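Local coordinates for protein ATP-dependent DNA helicase (Mycobacterium smegmatis, PDB 5V9X) that unwinds RNA:DNA duplexes in an ATP-dependent manner, moving 3'-to-5' along a single DNA strand, at residues G141-D146 and N150-M155; M173-A178 and G537-A542. One frame throughout, in Å; residues are numbered along the deposited sequence.

Contact 1. Residues G141-D146 and N150-M155; sequences GVRSGD and NQRRAM. With nucleotides of chain B.
Two arginines lie flat against each other: the guanidinium groups of R143 and R152 stack with their centres 4.1 Å apart and their planes inclined by 29°. The side chains cross almost at a right angle. As a result, CD of R152 covers the middle of the R143 guanidinium, while NE of R143 sits over the R152 group nearer its rim. The DNA backbone explains why two cations share this space. R143 donates from NH2 to OP1 of DG12 of chain B, and R152 NH1 makes a weak bond, 2.7 Å long, to OP2 of the same phosphate, so one anion is gripped through both non-bridging oxygens. R152 reaches a second phosphate, its NH2 lying 2.8 Å from OP1 of DG11 of chain B and also giving a weak bond to G145 O. The R152 chain runs extended from CG to NE and turns one terminal nitrogen to each phosphate, at its guanidinium edge; NE bonds to T147 O, which helps fix its rotation. G145 extends the grip through its backbone, its N standing 2.9 Å from OP2 of DC10 of chain B. S144 OG accepts from D146 N in an ST turn. Away from the DNA M155 supplies the packing: its thioether end bends at chi3 (-68°) and lies against the backbone carbonyl of V142, with CE 4.1 Å from R143 CB. Strand 140-143 is an edge strand of the parallel sheet and pairs with 162-165; helix 149-157 is the crossover of that beta-alpha-beta unit, and L172 of helix 167-174 touches the R143 side chain.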
# COMPACT_ATOMS: atom_id res chain seq x y z
N GLY A 141 -18.39 19.36 2.10
CA GLY A 141 -19.05 18.17 1.61
C GLY A 141 -18.08 17.03 1.42
O GLY A 141 -16.88 17.23 1.23
N VAL A 142 -18.62 15.81 1.47
CA VAL A 142 -17.86 14.59 1.24
C VAL A 142 -18.49 13.85 0.08
O VAL A 142 -19.70 13.56 0.10
CB VAL A 142 -17.81 13.70 2.49
CG1 VAL A 142 -17.13 12.37 2.16
CG2 VAL A 142 -17.06 14.40 3.60
N ARG A 143 -17.69 13.53 -0.93
CA ARG A 143 -18.12 12.72 -2.06
C ARG A 143 -17.25 11.47 -2.12
O ARG A 143 -16.06 11.55 -2.45
CB ARG A 143 -18.04 13.50 -3.37
CG ARG A 143 -18.16 12.64 -4.61
CD ARG A 143 -19.48 11.88 -4.66
NE ARG A 143 -19.49 10.91 -5.75
CZ ARG A 143 -19.70 11.21 -7.02
NH1 ARG A 143 -19.93 12.47 -7.38
NH2 ARG A 143 -19.69 10.26 -7.95
N SER A 144 -17.84 10.33 -1.79
CA SER A 144 -17.18 9.03 -1.91
C SER A 144 -18.19 8.05 -2.49
O SER A 144 -19.29 8.43 -2.89
CB SER A 144 -16.64 8.57 -0.55
OG SER A 144 -17.69 8.14 0.29
N GLY A 145 -17.81 6.77 -2.52
CA GLY A 145 -18.73 5.75 -2.99
C GLY A 145 -19.94 5.57 -2.10
O GLY A 145 -20.97 5.06 -2.56
N ASP A 146 -19.86 5.99 -0.84
CA ASP A 146 -20.97 5.85 0.09
C ASP A 146 -22.04 6.92 -0.09
O ASP A 146 -23.11 6.82 0.52
CB ASP A 146 -20.46 5.89 1.53
CG ASP A 146 -19.55 4.72 1.85
OD1 ASP A 146 -19.80 3.61 1.33
OD2 ASP A 146 -18.58 4.92 2.62
N ASN A 150 -29.15 10.71 -4.39
CA ASN A 150 -29.83 11.98 -4.17
C ASN A 150 -28.90 13.03 -3.56
O ASN A 150 -29.04 14.22 -3.85
CB ASN A 150 -31.06 11.77 -3.29
CG ASN A 150 -30.76 10.94 -2.06
OD1 ASN A 150 -30.92 9.71 -2.07
ND2 ASN A 150 -30.31 11.59 -1.00
N GLN A 151 -27.95 12.60 -2.73
CA GLN A 151 -27.01 13.56 -2.16
C GLN A 151 -25.96 14.00 -3.17
O GLN A 151 -25.51 15.15 -3.13
CB GLN A 151 -26.33 12.96 -0.92
CG GLN A 151 -25.48 13.95 -0.14
CD GLN A 151 -24.80 13.33 1.06
OE1 GLN A 151 -25.24 12.30 1.57
NE2 GLN A 151 -23.72 13.95 1.52
N ARG A 152 -25.57 13.11 -4.09
CA ARG A 152 -24.66 13.52 -5.16
C ARG A 152 -25.30 14.60 -6.03
O ARG A 152 -24.62 15.54 -6.46
CB ARG A 152 -24.28 12.32 -6.02
CG ARG A 152 -23.69 11.15 -5.25
CD ARG A 152 -23.20 10.06 -6.19
NE ARG A 152 -22.70 8.90 -5.45
CZ ARG A 152 -22.00 7.92 -6.00
NH1 ARG A 152 -21.71 7.95 -7.30
NH2 ARG A 152 -21.58 6.90 -5.26
N ARG A 153 -26.60 14.47 -6.31
CA ARG A 153 -27.31 15.49 -7.07
C ARG A 153 -27.36 16.81 -6.30
O ARG A 153 -27.28 17.89 -6.90
CB ARG A 153 -28.72 15.01 -7.40
CG ARG A 153 -28.82 14.15 -8.66
CD ARG A 153 -29.67 12.91 -8.42
NE ARG A 153 -30.93 13.22 -7.75
CZ ARG A 153 -31.77 12.31 -7.28
NH1 ARG A 153 -31.49 11.02 -7.41
NH2 ARG A 153 -32.89 12.68 -6.68
N ALA A 154 -27.49 16.74 -4.97
CA ALA A 154 -27.53 17.95 -4.17
C ALA A 154 -26.17 18.62 -4.09
O ALA A 154 -26.09 19.85 -3.94
CB ALA A 154 -28.04 17.63 -2.76
N MET A 155 -25.09 17.85 -4.18
CA MET A 155 -23.74 18.41 -4.15
C MET A 155 -23.29 18.96 -5.50
O MET A 155 -22.26 19.63 -5.56
CB MET A 155 -22.74 17.36 -3.66
CG MET A 155 -22.71 17.20 -2.16
SD MET A 155 -21.32 16.20 -1.61
CE MET A 155 -21.80 14.60 -2.26
P DG B 12 -21.12 9.03 -10.76
OP1 DG B 12 -20.04 9.98 -10.41
OP2 DG B 12 -22.21 8.76 -9.79
O5' DG B 12 -21.78 9.52 -12.12
C5' DG B 12 -21.02 9.46 -13.31
C4' DG B 12 -21.94 9.41 -14.51
O4' DG B 12 -22.73 8.21 -14.46
C3' DG B 12 -22.91 10.58 -14.61
O3' DG B 12 -22.77 11.21 -15.87
C2' DG B 12 -24.30 9.95 -14.43
C1' DG B 12 -24.06 8.50 -14.80
N9 DG B 12 -24.92 7.57 -14.07
C8 DG B 12 -25.27 7.63 -12.74
N7 DG B 12 -26.04 6.66 -12.36
C5 DG B 12 -26.22 5.89 -13.51
C6 DG B 12 -26.96 4.71 -13.71
O6 DG B 12 -27.64 4.08 -12.88
N1 DG B 12 -26.88 4.26 -15.02
C2 DG B 12 -26.16 4.88 -16.02
N2 DG B 12 -26.20 4.29 -17.23
N3 DG B 12 -25.46 5.99 -15.85
C4 DG B 12 -25.53 6.44 -14.57
P DC B 10 -14.63 5.55 -3.52
OP1 DC B 10 -14.49 6.91 -4.10
OP2 DC B 10 -15.32 5.36 -2.23
O5' DC B 10 -15.36 4.61 -4.58
C5' DC B 10 -15.06 4.72 -5.95
C4' DC B 10 -15.83 3.68 -6.73
O4' DC B 10 -15.22 2.38 -6.56
C3' DC B 10 -17.29 3.52 -6.32
O3' DC B 10 -18.13 3.71 -7.43
C2' DC B 10 -17.38 2.09 -5.79
C1' DC B 10 -16.23 1.42 -6.52
N1 DC B 10 -15.72 0.20 -5.84
C2 DC B 10 -15.40 -0.93 -6.60
O2 DC B 10 -15.54 -0.88 -7.83
N3 DC B 10 -14.94 -2.03 -5.97
C4 DC B 10 -14.80 -2.04 -4.64
N4 DC B 10 -14.35 -3.15 -4.06
C5 DC B 10 -15.13 -0.89 -3.85
C6 DC B 10 -15.58 0.19 -4.49
P DG B 11 -19.54 4.45 -7.26
OP1 DG B 11 -19.37 5.50 -6.22
OP2 DG B 11 -20.58 3.41 -7.11
O5' DG B 11 -19.78 5.15 -8.67
C5' DG B 11 -19.96 4.36 -9.82
C4' DG B 11 -20.12 5.25 -11.04
O4' DG B 11 -20.60 4.47 -12.15
C3' DG B 11 -21.10 6.41 -10.85
O3' DG B 11 -20.45 7.63 -11.17
C2' DG B 11 -22.25 6.10 -11.81
C1' DG B 11 -21.60 5.18 -12.83
N9 DG B 11 -22.51 4.21 -13.42
C8 DG B 11 -22.89 4.10 -14.74
N7 DG B 11 -23.72 3.12 -14.96
C5 DG B 11 -23.90 2.53 -13.71
C6 DG B 11 -24.69 1.43 -13.33
O6 DG B 11 -25.41 0.72 -14.04
N1 DG B 11 -24.58 1.17 -11.97
C2 DG B 11 -23.81 1.89 -11.08
N2 DG B 11 -23.84 1.49 -9.80
N3 DG B 11 -23.07 2.93 -11.43
C4 DG B 11 -23.16 3.19 -12.75

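Contact 2. Residues M173-A178 and G537-A542. With nucleotides of chain B.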
# COMPACT_ATOMS: atom_id res chain seq x y z
N MET A 173 -16.02 12.57 -10.96
CA MET A 173 -16.55 13.92 -11.14
C MET A 173 -15.94 14.59 -12.37
O MET A 173 -16.63 15.32 -13.09
CB MET A 173 -16.30 14.75 -9.89
CG MET A 173 -16.92 14.17 -8.64
SD MET A 173 -16.73 15.26 -7.23
CE MET A 173 -17.64 16.70 -7.80
N LEU A 174 -14.65 14.35 -12.62
CA LEU A 174 -14.00 14.91 -13.80
C LEU A 174 -14.50 14.26 -15.09
O LEU A 174 -14.28 14.82 -16.17
CB LEU A 174 -12.49 14.75 -13.68
CG LEU A 174 -11.83 15.57 -12.58
CD1 LEU A 174 -10.42 15.07 -12.32
CD2 LEU A 174 -11.81 17.04 -12.97
N THR A 175 -15.15 13.11 -15.00
CA THR A 175 -15.67 12.39 -16.16
C THR A 175 -17.20 12.44 -16.17
O THR A 175 -17.87 11.47 -16.52
CB THR A 175 -15.15 10.95 -16.17
OG1 THR A 175 -13.77 10.95 -15.80
CG2 THR A 175 -15.27 10.34 -17.56
N SER A 176 -17.76 13.57 -15.78
CA SER A 176 -19.20 13.77 -15.75
C SER A 176 -19.47 15.26 -15.67
O SER A 176 -18.55 16.08 -15.63
CB SER A 176 -19.84 13.02 -14.58
OG SER A 176 -19.26 13.41 -13.34
N ALA A 177 -20.76 15.62 -15.64
CA ALA A 177 -21.15 17.02 -15.53
C ALA A 177 -20.79 17.62 -14.17
O ALA A 177 -20.90 18.84 -14.01
CB ALA A 177 -22.65 17.16 -15.79
N ALA A 178 -20.37 16.80 -13.21
CA ALA A 178 -20.00 17.31 -11.90
C ALA A 178 -18.73 18.16 -11.94
O ALA A 178 -18.49 18.95 -11.03
CB ALA A 178 -19.81 16.16 -10.91
N GLY A 537 -21.03 4.85 -25.23
CA GLY A 537 -20.80 4.18 -23.97
C GLY A 537 -19.41 4.34 -23.39
O GLY A 537 -19.08 3.63 -22.43
N ALA A 538 -18.59 5.23 -23.93
CA ALA A 538 -17.24 5.41 -23.40
C ALA A 538 -17.28 5.92 -21.96
O ALA A 538 -16.54 5.43 -21.10
CB ALA A 538 -16.45 6.36 -24.29
N GLN A 539 -18.14 6.91 -21.69
CA GLN A 539 -18.24 7.45 -20.33
C GLN A 539 -18.69 6.38 -19.35
O GLN A 539 -18.08 6.21 -18.28
CB GLN A 539 -19.20 8.63 -20.31
CG GLN A 539 -19.28 9.31 -18.95
CD GLN A 539 -20.55 10.12 -18.79
OE1 GLN A 539 -21.56 9.85 -19.43
NE2 GLN A 539 -20.50 11.13 -17.92
N ARG A 540 -19.76 5.65 -19.68
CA ARG A 540 -20.21 4.58 -18.81
C ARG A 540 -19.14 3.51 -18.62
O ARG A 540 -19.09 2.85 -17.58
CB ARG A 540 -21.49 3.95 -19.36
CG ARG A 540 -22.23 3.09 -18.35
CD ARG A 540 -23.47 2.44 -18.94
NE ARG A 540 -24.29 1.82 -17.90
CZ ARG A 540 -25.30 0.99 -18.14
NH1 ARG A 540 -25.62 0.67 -19.39
NH2 ARG A 540 -25.99 0.47 -17.14
N LEU A 541 -18.26 3.35 -19.61
CA LEU A 541 -17.16 2.41 -19.48
C LEU A 541 -16.10 2.93 -18.51
O LEU A 541 -15.57 2.16 -17.70
CB LEU A 541 -16.54 2.15 -20.85
CG LEU A 541 -15.21 1.39 -20.82
CD1 LEU A 541 -15.41 -0.02 -20.31
CD2 LEU A 541 -14.61 1.38 -22.20
N ALA A 542 -15.79 4.23 -18.57
CA ALA A 542 -14.74 4.78 -17.72
C ALA A 542 -15.21 4.88 -16.27
O ALA A 542 -14.45 4.59 -15.34
CB ALA A 542 -14.30 6.14 -18.24
P DA B 13 -23.43 12.64 -16.14
OP1 DA B 13 -22.37 13.52 -16.68
OP2 DA B 13 -24.20 13.06 -14.95
O5' DA B 13 -24.48 12.34 -17.31
C5' DA B 13 -24.20 11.31 -18.25
C4' DA B 13 -25.48 10.84 -18.92
O4' DA B 13 -26.18 9.91 -18.05
C3' DA B 13 -26.47 11.94 -19.25
O3' DA B 13 -27.12 11.66 -20.47
C2' DA B 13 -27.44 11.88 -18.07
C1' DA B 13 -27.48 10.39 -17.79
N9 DA B 13 -27.81 10.08 -16.40
C8 DA B 13 -27.74 10.92 -15.33
N7 DA B 13 -28.10 10.36 -14.19
C5 DA B 13 -28.43 9.07 -14.56
C6 DA B 13 -28.89 7.96 -13.81
N6 DA B 13 -29.10 8.00 -12.49
N1 DA B 13 -29.12 6.81 -14.48
C2 DA B 13 -28.91 6.78 -15.80
N3 DA B 13 -28.48 7.75 -16.60
C4 DA B 13 -28.26 8.88 -15.91
P DG B 12 -21.12 9.03 -10.76
OP1 DG B 12 -20.04 9.98 -10.41
OP2 DG B 12 -22.21 8.76 -9.79
O5' DG B 12 -21.78 9.52 -12.12
C5' DG B 12 -21.02 9.46 -13.31
C4' DG B 12 -21.94 9.41 -14.51
O4' DG B 12 -22.73 8.21 -14.46
C3' DG B 12 -22.91 10.58 -14.61
O3' DG B 12 -22.77 11.21 -15.87
C2' DG B 12 -24.30 9.95 -14.43
C1' DG B 12 -24.06 8.50 -14.80
N9 DG B 12 -24.92 7.57 -14.07
C8 DG B 12 -25.27 7.63 -12.74
N7 DG B 12 -26.04 6.66 -12.36
C5 DG B 12 -26.22 5.89 -13.51
C6 DG B 12 -26.96 4.71 -13.71
O6 DG B 12 -27.64 4.08 -12.88
N1 DG B 12 -26.88 4.26 -15.02
C2 DG B 12 -26.16 4.88 -16.02
N2 DG B 12 -26.20 4.29 -17.23
N3 DG B 12 -25.46 5.99 -15.85
C4 DG B 12 -25.53 6.44 -14.57
P DG B 11 -19.54 4.45 -7.26
OP1 DG B 11 -19.37 5.50 -6.22
OP2 DG B 11 -20.58 3.41 -7.11
O5' DG B 11 -19.78 5.15 -8.67
C5' DG B 11 -19.96 4.36 -9.82
C4' DG B 11 -20.12 5.25 -11.04
O4' DG B 11 -20.60 4.47 -12.15
C3' DG B 11 -21.10 6.41 -10.85
O3' DG B 11 -20.45 7.63 -11.17
C2' DG B 11 -22.25 6.10 -11.81
C1' DG B 11 -21.60 5.18 -12.83
N9 DG B 11 -22.51 4.21 -13.42
C8 DG B 11 -22.89 4.10 -14.74
N7 DG B 11 -23.72 3.12 -14.96
C5 DG B 11 -23.90 2.53 -13.71
C6 DG B 11 -24.69 1.43 -13.33
O6 DG B 11 -25.41 0.72 -14.04
N1 DG B 11 -24.58 1.17 -11.97
C2 DG B 11 -23.81 1.89 -11.08
N2 DG B 11 -23.84 1.49 -9.80
N3 DG B 11 -23.07 2.93 -11.43
C4 DG B 11 -23.16 3.19 -12.75
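T175 and Q539 meet at an interdomain junction, where the loop after helix 167-174 of the DEAD/DEAH-box region touches the first turn of helix 538-543 in the winged-helix region. One side-chain-to-backbone hydrogen bond carries it: Q539 NE2 donates to T175 O over 3.0 Å, nearly straight at 173°. The acceptor lies in the plane of the glutamine amide, whereas the donor is tilted 23° from the carbonyl plane of T175. With CG anti to the backbone N (chi1 -176°) and the chain extended beyond it, Q539 spans the gap and brings its amide to the loop. The same NE2 also bonds to OP1 of DA13 of chain B, 3.3 Å away, so protein and DNA share one nitrogen. A177 N meets that oxygen at 2.8 Å. Beside the Q539-T175 bond, T175 CG2 lies 4.4 Å from A542 CB, and A470 of helix 461-471 touches both residues. The hydroxyls of T175 and S176 are turned back to the end of the preceding helix, bonding to F171 O and L172 O. The extended side chain of R540 reaches from the helix to the bases. Its NE and NH2 bond to N7 and O6 of DG11 of chain B, the latter over 3.2 Å, while N2 of DG12 of chain B lies over one guanidinium face, towards its rim. Arginine bonding to N7 and O6 is the familiar reading of guanine's Hoogsteen edge. The chemistry is consistent with a junction held partly by the strand: both regions bind one phosphate oxygen, and the winged-helix side also contacts a guanine base.

Contact 1 and contact 2 hold successive steps of a single DNA strand. Their centres are 16 Å apart, and they touch directly where R143 NH1 packs 3.7 Å from M173 CG, so helix 167-174 connects one to the other. The phosphates of DC10, DG11 and DG12 of chain B fall to contact 1; that of DA13 falls to contact 2, with P of DG12 and P of DA13 of chain B 6.9 Å apart. The first contact is built within the DEAD/DEAH-box region, whereas the second adds the winged-helix region. DG11 is held by both, through its phosphate by R152 and through its base by R540. Together they line part of the DNA track, and AMP-PNP occupies a separate pocket.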